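Long-range contacts in eukaryotic translation initiation factor 5A-2 (Arabidopsis thaliana, PDB 3HKS), which binds the ribosome between its exit and peptidyl sites and rescues stalled translation, notably at polyproline stretches, promoting elongation and termination: residues A[44-49]-A[71-76]; A[89-94]-A[149-154]. All coordinates share one frame; numbering follows the deposited sequence.

Contact 1: residues A[44-49]-A[71-76]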
loop_
_atom_site.group_PDB
_atom_site.type_symbol
_atom_site.label_atom_id
_atom_site.label_comp_id
_atom_site.label_asym_id
_atom_site.label_seq_id
_atom_site.Cartn_x
_atom_site.Cartn_y
_atom_site.Cartn_z
ATOM N N ASN A 44 -10.757 -9.856 -0.048
ATOM C CA ASN A 44 -10.595 -8.755 0.910
ATOM C C ASN A 44 -9.142 -8.275 1.078
ATOM O O ASN A 44 -8.788 -7.699 2.102
ATOM C CB ASN A 44 -11.277 -9.091 2.255
ATOM C CG ASN A 44 -11.806 -7.841 2.997
ATOM O OD1 ASN A 44 -11.567 -7.680 4.197
ATOM N ND2 ASN A 44 -12.541 -6.968 2.288
ATOM N N ARG A 45 -8.321 -8.504 0.053
ATOM C CA ARG A 45 -6.909 -8.116 0.071
ATOM C C ARG A 45 -6.622 -7.108 -1.040
ATOM O O ARG A 45 -7.042 -7.304 -2.168
ATOM C CB ARG A 45 -5.982 -9.341 -0.074
ATOM C CG ARG A 45 -6.075 -10.368 1.059
ATOM C CD ARG A 45 -5.668 -9.771 2.423
ATOM N NE ARG A 45 -4.342 -9.169 2.344
ATOM C CZ ARG A 45 -3.831 -8.326 3.237
ATOM N NH1 ARG A 45 -4.532 -7.965 4.305
ATOM N NH2 ARG A 45 -2.610 -7.839 3.054
ATOM N N PRO A 46 -5.926 -6.010 -0.711
ATOM C CA PRO A 46 -5.557 -5.053 -1.770
ATOM C C PRO A 46 -4.385 -5.569 -2.604
ATOM O O PRO A 46 -3.323 -5.857 -2.058
ATOM C CB PRO A 46 -5.191 -3.781 -0.991
ATOM C CG PRO A 46 -4.755 -4.291 0.406
ATOM C CD PRO A 46 -5.499 -5.583 0.644
ATOM N N CYS A 47 -4.583 -5.707 -3.918
ATOM C CA CYS A 47 -3.561 -6.290 -4.774
ATOM C C CYS A 47 -3.263 -5.393 -5.952
ATOM O O CYS A 47 -4.157 -4.714 -6.447
ATOM C CB CYS A 47 -3.985 -7.670 -5.281
ATOM S SG CYS A 47 -4.567 -8.795 -4.031
ATOM N N LYS A 48 -2.011 -5.399 -6.409
ATOM C CA LYS A 48 -1.651 -4.692 -7.635
ATOM C C LYS A 48 -1.788 -5.640 -8.805
ATOM O O LYS A 48 -1.274 -6.750 -8.763
ATOM C CB LYS A 48 -0.226 -4.131 -7.592
ATOM C CG LYS A 48 0.204 -3.554 -8.941
ATOM C CD LYS A 48 1.514 -2.804 -8.899
ATOM C CE LYS A 48 1.236 -1.308 -8.943
ATOM N NZ LYS A 48 2.349 -0.526 -9.536
ATOM N N VAL A 49 -2.476 -5.186 -9.849
ATOM C CA VAL A 49 -2.709 -5.994 -11.047
ATOM C C VAL A 49 -1.437 -6.098 -11.901
ATOM O O VAL A 49 -0.902 -5.078 -12.366
ATOM C CB VAL A 49 -3.915 -5.460 -11.895
ATOM C CG1 VAL A 49 -4.130 -6.330 -13.133
ATOM C CG2 VAL A 49 -5.189 -5.428 -11.056
ATOM N N ASP A 71 -0.733 -9.226 -3.737
ATOM C CA ASP A 71 -1.061 -8.590 -2.457
ATOM C C ASP A 71 0.020 -7.556 -2.114
ATOM O O ASP A 71 1.205 -7.905 -2.046
ATOM C CB ASP A 71 -1.159 -9.653 -1.368
ATOM C CG ASP A 71 -1.656 -9.106 -0.052
ATOM O OD1 ASP A 71 -1.160 -8.050 0.409
ATOM O OD2 ASP A 71 -2.540 -9.754 0.544
ATOM N N ILE A 72 -0.380 -6.293 -1.922
ATOM C CA ILE A 72 0.597 -5.192 -1.770
ATOM C C ILE A 72 1.375 -5.181 -0.442
ATOM O O ILE A 72 2.390 -4.499 -0.325
ATOM C CB ILE A 72 -0.007 -3.780 -2.080
ATOM C CG1 ILE A 72 -0.916 -3.288 -0.951
ATOM C CG2 ILE A 72 -0.705 -3.769 -3.464
ATOM C CD1 ILE A 72 -1.385 -1.821 -1.117
ATOM N N PHE A 73 0.898 -5.946 0.539
ATOM C CA PHE A 73 1.571 -6.070 1.831
ATOM C C PHE A 73 2.273 -7.421 2.005
ATOM O O PHE A 73 3.356 -7.477 2.584
ATOM C CB PHE A 73 0.592 -5.841 2.989
ATOM C CG PHE A 73 -0.008 -4.462 3.014
ATOM C CD1 PHE A 73 0.780 -3.352 3.308
ATOM C CD2 PHE A 73 -1.357 -4.272 2.736
ATOM C CE1 PHE A 73 0.235 -2.082 3.325
ATOM C CE2 PHE A 73 -1.913 -3.001 2.757
ATOM C CZ PHE A 73 -1.119 -1.906 3.052
ATOM N N THR A 74 1.666 -8.499 1.506
ATOM C CA THR A 74 2.186 -9.852 1.734
ATOM C C THR A 74 2.932 -10.416 0.527
ATOM O O THR A 74 3.647 -11.422 0.645
ATOM C CB THR A 74 1.090 -10.848 2.177
ATOM O OG1 THR A 74 0.274 -11.204 1.055
ATOM C CG2 THR A 74 0.216 -10.265 3.291
ATOM N N ALA A 75 2.769 -9.762 -0.627
ATOM C CA ALA A 75 3.398 -10.200 -1.881
ATOM C C ALA A 75 2.870 -11.543 -2.415
ATOM O O ALA A 75 3.415 -12.096 -3.376
ATOM C CB ALA A 75 4.937 -10.226 -1.749
ATOM N N LYS A 76 1.811 -12.062 -1.798
ATOM C CA LYS A 76 1.166 -13.272 -2.306
ATOM C C LYS A 76 0.384 -12.994 -3.597
ATOM O O LYS A 76 -0.253 -11.945 -3.741
ATOM C CB LYS A 76 0.264 -13.896 -1.239
ATOM C CG LYS A 76 1.059 -14.553 -0.105
ATOM C CD LYS A 76 0.140 -14.954 1.062
ATOM C CE LYS A 76 0.921 -15.637 2.189
ATOM N NZ LYS A 76 -0.010 -16.113 3.262
#
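The guanidinium of R45 lies alongside the carboxylate of D71 and grips it side-on, one nitrogen to each oxygen. R45 NE gives a nearly straight bond to D71 OD2 at 2.6 Å, and R45 NH2 reaches D71 OD1 at 3.0 Å on its syn side. The two planes are only 23° apart, so the salt bridge is close to flat. Bends at chi2 and chi3 fold the arginine back on itself, which sets P46 CD over one face of the guanidinium while F73 CB meets its edge. D71 also serves its own loop. With its CG anti to the backbone N (chi1 -173°), it turns OD1 inward: D71 OD1 accepts from F73 N at 2.9 Å, an Asx turn, and from T74 N at 3.1 Å, this second donor coming from above the carboxylate plane. Three N-H groups thus converge on one oxygen, fixing the rotation of the carboxylate and probably favouring its ionised form. Beside this polar centre, C47 and D71 form an antiparallel non-hydrogen-bonded pair, and I72 N bonds to P46 O at 3.0 Å in the carbonyl plane. The apolar part is small: P46 CG touches F73 CE2 at 3.9 Å, with proline and phenylalanine crossing at about a right angle, and I72 CG2 rests against the backbone of C47 and K48. In the SH3-like N-terminal domain, the contact therefore pins the turn between strands 64-71 and 77-83 to the start of strand 45-55. L78 of strand 77-83 packs on R45 and C47, strand 39-42 runs along the other edge of strand 45-55, and strand 142-151 of the second domain meets P46, I72 and F73.

Contact 2: residues A[89-94]-A[149-154]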
loop_
_atom_site.group_PDB
_atom_site.type_symbol
_atom_site.label_atom_id
_atom_site.label_comp_id
_atom_site.label_asym_id
_atom_site.label_seq_id
_atom_site.Cartn_x
_atom_site.Cartn_y
_atom_site.Cartn_z
ATOM N N ASP A 89 -14.236 -4.328 -6.766
ATOM C CA ASP A 89 -13.872 -3.364 -5.728
ATOM C C ASP A 89 -12.416 -2.972 -5.922
ATOM O O ASP A 89 -11.552 -3.825 -6.012
ATOM C CB ASP A 89 -14.086 -3.959 -4.345
ATOM C CG ASP A 89 -15.538 -4.095 -4.007
ATOM O OD1 ASP A 89 -16.317 -3.155 -4.299
ATOM O OD2 ASP A 89 -15.899 -5.136 -3.435
ATOM N N VAL A 90 -12.164 -1.678 -6.030
ATOM C CA VAL A 90 -10.810 -1.173 -6.175
ATOM C C VAL A 90 -10.397 -0.485 -4.871
ATOM O O VAL A 90 -11.073 0.432 -4.431
ATOM C CB VAL A 90 -10.678 -0.197 -7.371
ATOM C CG1 VAL A 90 -9.252 0.376 -7.453
ATOM C CG2 VAL A 90 -11.057 -0.897 -8.682
ATOM N N PRO A 91 -9.279 -0.921 -4.254
ATOM C CA PRO A 91 -8.884 -0.287 -2.988
ATOM C C PRO A 91 -8.194 1.054 -3.235
ATOM O O PRO A 91 -7.463 1.201 -4.212
ATOM C CB PRO A 91 -7.893 -1.294 -2.395
ATOM C CG PRO A 91 -7.218 -1.899 -3.611
ATOM C CD PRO A 91 -8.321 -1.966 -4.671
ATOM N N HIS A 92 -8.448 2.036 -2.380
ATOM C CA HIS A 92 -7.603 3.235 -2.372
ATOM C C HIS A 92 -6.231 2.828 -1.838
ATOM O O HIS A 92 -6.137 2.063 -0.871
ATOM C CB HIS A 92 -8.191 4.316 -1.463
ATOM C CG HIS A 92 -9.417 4.970 -2.009
ATOM N ND1 HIS A 92 -9.382 5.850 -3.071
ATOM C CD2 HIS A 92 -10.711 4.899 -1.620
ATOM C CE1 HIS A 92 -10.604 6.284 -3.316
ATOM N NE2 HIS A 92 -11.428 5.716 -2.454
ATOM N N VAL A 93 -5.181 3.299 -2.492
ATOM C CA VAL A 93 -3.816 3.022 -2.059
ATOM C C VAL A 93 -3.098 4.360 -1.967
ATOM O O VAL A 93 -3.038 5.107 -2.940
ATOM C CB VAL A 93 -3.044 2.046 -3.010
ATOM C CG1 VAL A 93 -1.607 1.797 -2.490
ATOM C CG2 VAL A 93 -3.791 0.715 -3.161
ATOM N N ASN A 94 -2.577 4.665 -0.784
ATOM C CA ASN A 94 -1.918 5.942 -0.573
ATOM C C ASN A 94 -0.478 5.777 -0.113
ATOM O O ASN A 94 -0.137 4.794 0.525
ATOM C CB ASN A 94 -2.720 6.785 0.415
ATOM C CG ASN A 94 -3.967 7.388 -0.210
ATOM O OD1 ASN A 94 -5.090 7.055 0.178
ATOM N ND2 ASN A 94 -3.775 8.283 -1.187
ATOM N N MET A 149 2.808 3.299 3.259
ATOM C CA MET A 149 1.821 2.810 2.294
ATOM C C MET A 149 0.582 2.323 3.035
ATOM O O MET A 149 0.681 1.527 3.957
ATOM C CB MET A 149 2.402 1.706 1.410
ATOM C CG MET A 149 1.539 1.412 0.148
ATOM S SD MET A 149 2.276 0.146 -0.903
ATOM C CE MET A 149 2.211 -1.288 0.148
ATOM N N SER A 150 -0.581 2.832 2.650
ATOM C CA SER A 150 -1.822 2.467 3.332
ATOM C C SER A 150 -2.931 2.042 2.367
ATOM O O SER A 150 -3.122 2.638 1.307
ATOM C CB SER A 150 -2.305 3.610 4.225
ATOM O OG SER A 150 -2.664 4.725 3.442
ATOM N N SER A 151 -3.652 0.997 2.754
ATOM C CA SER A 151 -4.790 0.504 1.986
ATOM C C SER A 151 -5.638 -0.367 2.888
ATOM O O SER A 151 -5.112 -1.230 3.589
ATOM C CB SER A 151 -4.320 -0.303 0.768
ATOM O OG SER A 151 -5.362 -0.502 -0.164
ATOM N N MET A 152 -6.947 -0.107 2.879
ATOM C CA MET A 152 -7.941 -0.949 3.544
ATOM C C MET A 152 -7.706 -1.109 5.053
ATOM O O MET A 152 -7.858 -2.200 5.611
ATOM C CB MET A 152 -8.050 -2.300 2.819
ATOM C CG MET A 152 -8.571 -2.150 1.376
ATOM S SD MET A 152 -8.873 -3.707 0.543
ATOM C CE MET A 152 -10.439 -4.225 1.241
ATOM N N GLY A 153 -7.334 -0.004 5.700
ATOM C CA GLY A 153 -7.064 0.014 7.146
ATOM C C GLY A 153 -5.739 -0.604 7.585
ATOM O O GLY A 153 -5.525 -0.866 8.777
ATOM N N GLU A 154 -4.854 -0.838 6.624
ATOM C CA GLU A 154 -3.593 -1.519 6.868
ATOM C C GLU A 154 -2.467 -0.645 6.343
ATOM O O GLU A 154 -2.590 -0.026 5.297
ATOM C CB GLU A 154 -3.595 -2.885 6.188
ATOM C CG GLU A 154 -2.403 -3.777 6.535
ATOM C CD GLU A 154 -2.643 -5.249 6.193
ATOM O OE1 GLU A 154 -3.820 -5.688 6.161
ATOM O OE2 GLU A 154 -1.643 -5.969 5.968
HETATM O O HOH W 1 -8.190 1.718 0.962
HETATM O O HOH W 2 -0.381 6.340 3.627
#
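The carbonyl oxygen of H92 is held by two donors: S151 OG at 2.8 Å, tilted 35° from the carbonyl plane, and a water whose oxygen also lies 2.8 Å from H92 O. The site is at the end of the C-terminal OB-fold domain that faces the N-terminal domain: strand 87-103 comes in from the N-terminal domain, and strand 142-151 reverses through a type I' turn from S151 to E154 into strand 154-163. The water accepts in turn from M152 N, so it links the two segments just beyond the N94-S150 pair. Two residues on from H92, N94 pairs with S150 as an antiparallel hydrogen-bonded pair, with N94 N to S150 O at 3.0 Å and S150 N to N94 O at 2.9 Å. The serine hydroxyl reaches H92 because OG stands anti to the backbone N of S151 (chi1 -165°), a setting that also brings it against P91 CB and V93 CG2. Apolar contacts flank the polar bonds, V93 with M149 and P91 with M152. On the N94 and S150 side of the sheet, a second water lies 2.8 Å from S150 OG and makes a weak bond to N94 O.

Both contacts are partly buried and lie near the centre of the molecule, on facing sides of the junction between the two domains. Contact 1 joins elements of one sheet in the N-terminal domain and is centred on charge, a salt bridge whose aspartate also shapes a turn, with a backbone bond and some packing beside it. Contact 2 pairs strands of the other sheet with neutral backbone, hydroxyl and water bonds. They meet directly: R45 NH1 of contact 1 makes a salt bridge to E154 OE1 of contact 2 at 3.0 Å, so the arginine binds one acid in each domain. Carbon atoms of P46 and F73 meet oxygens of S151 and E154 beside the salt bridge.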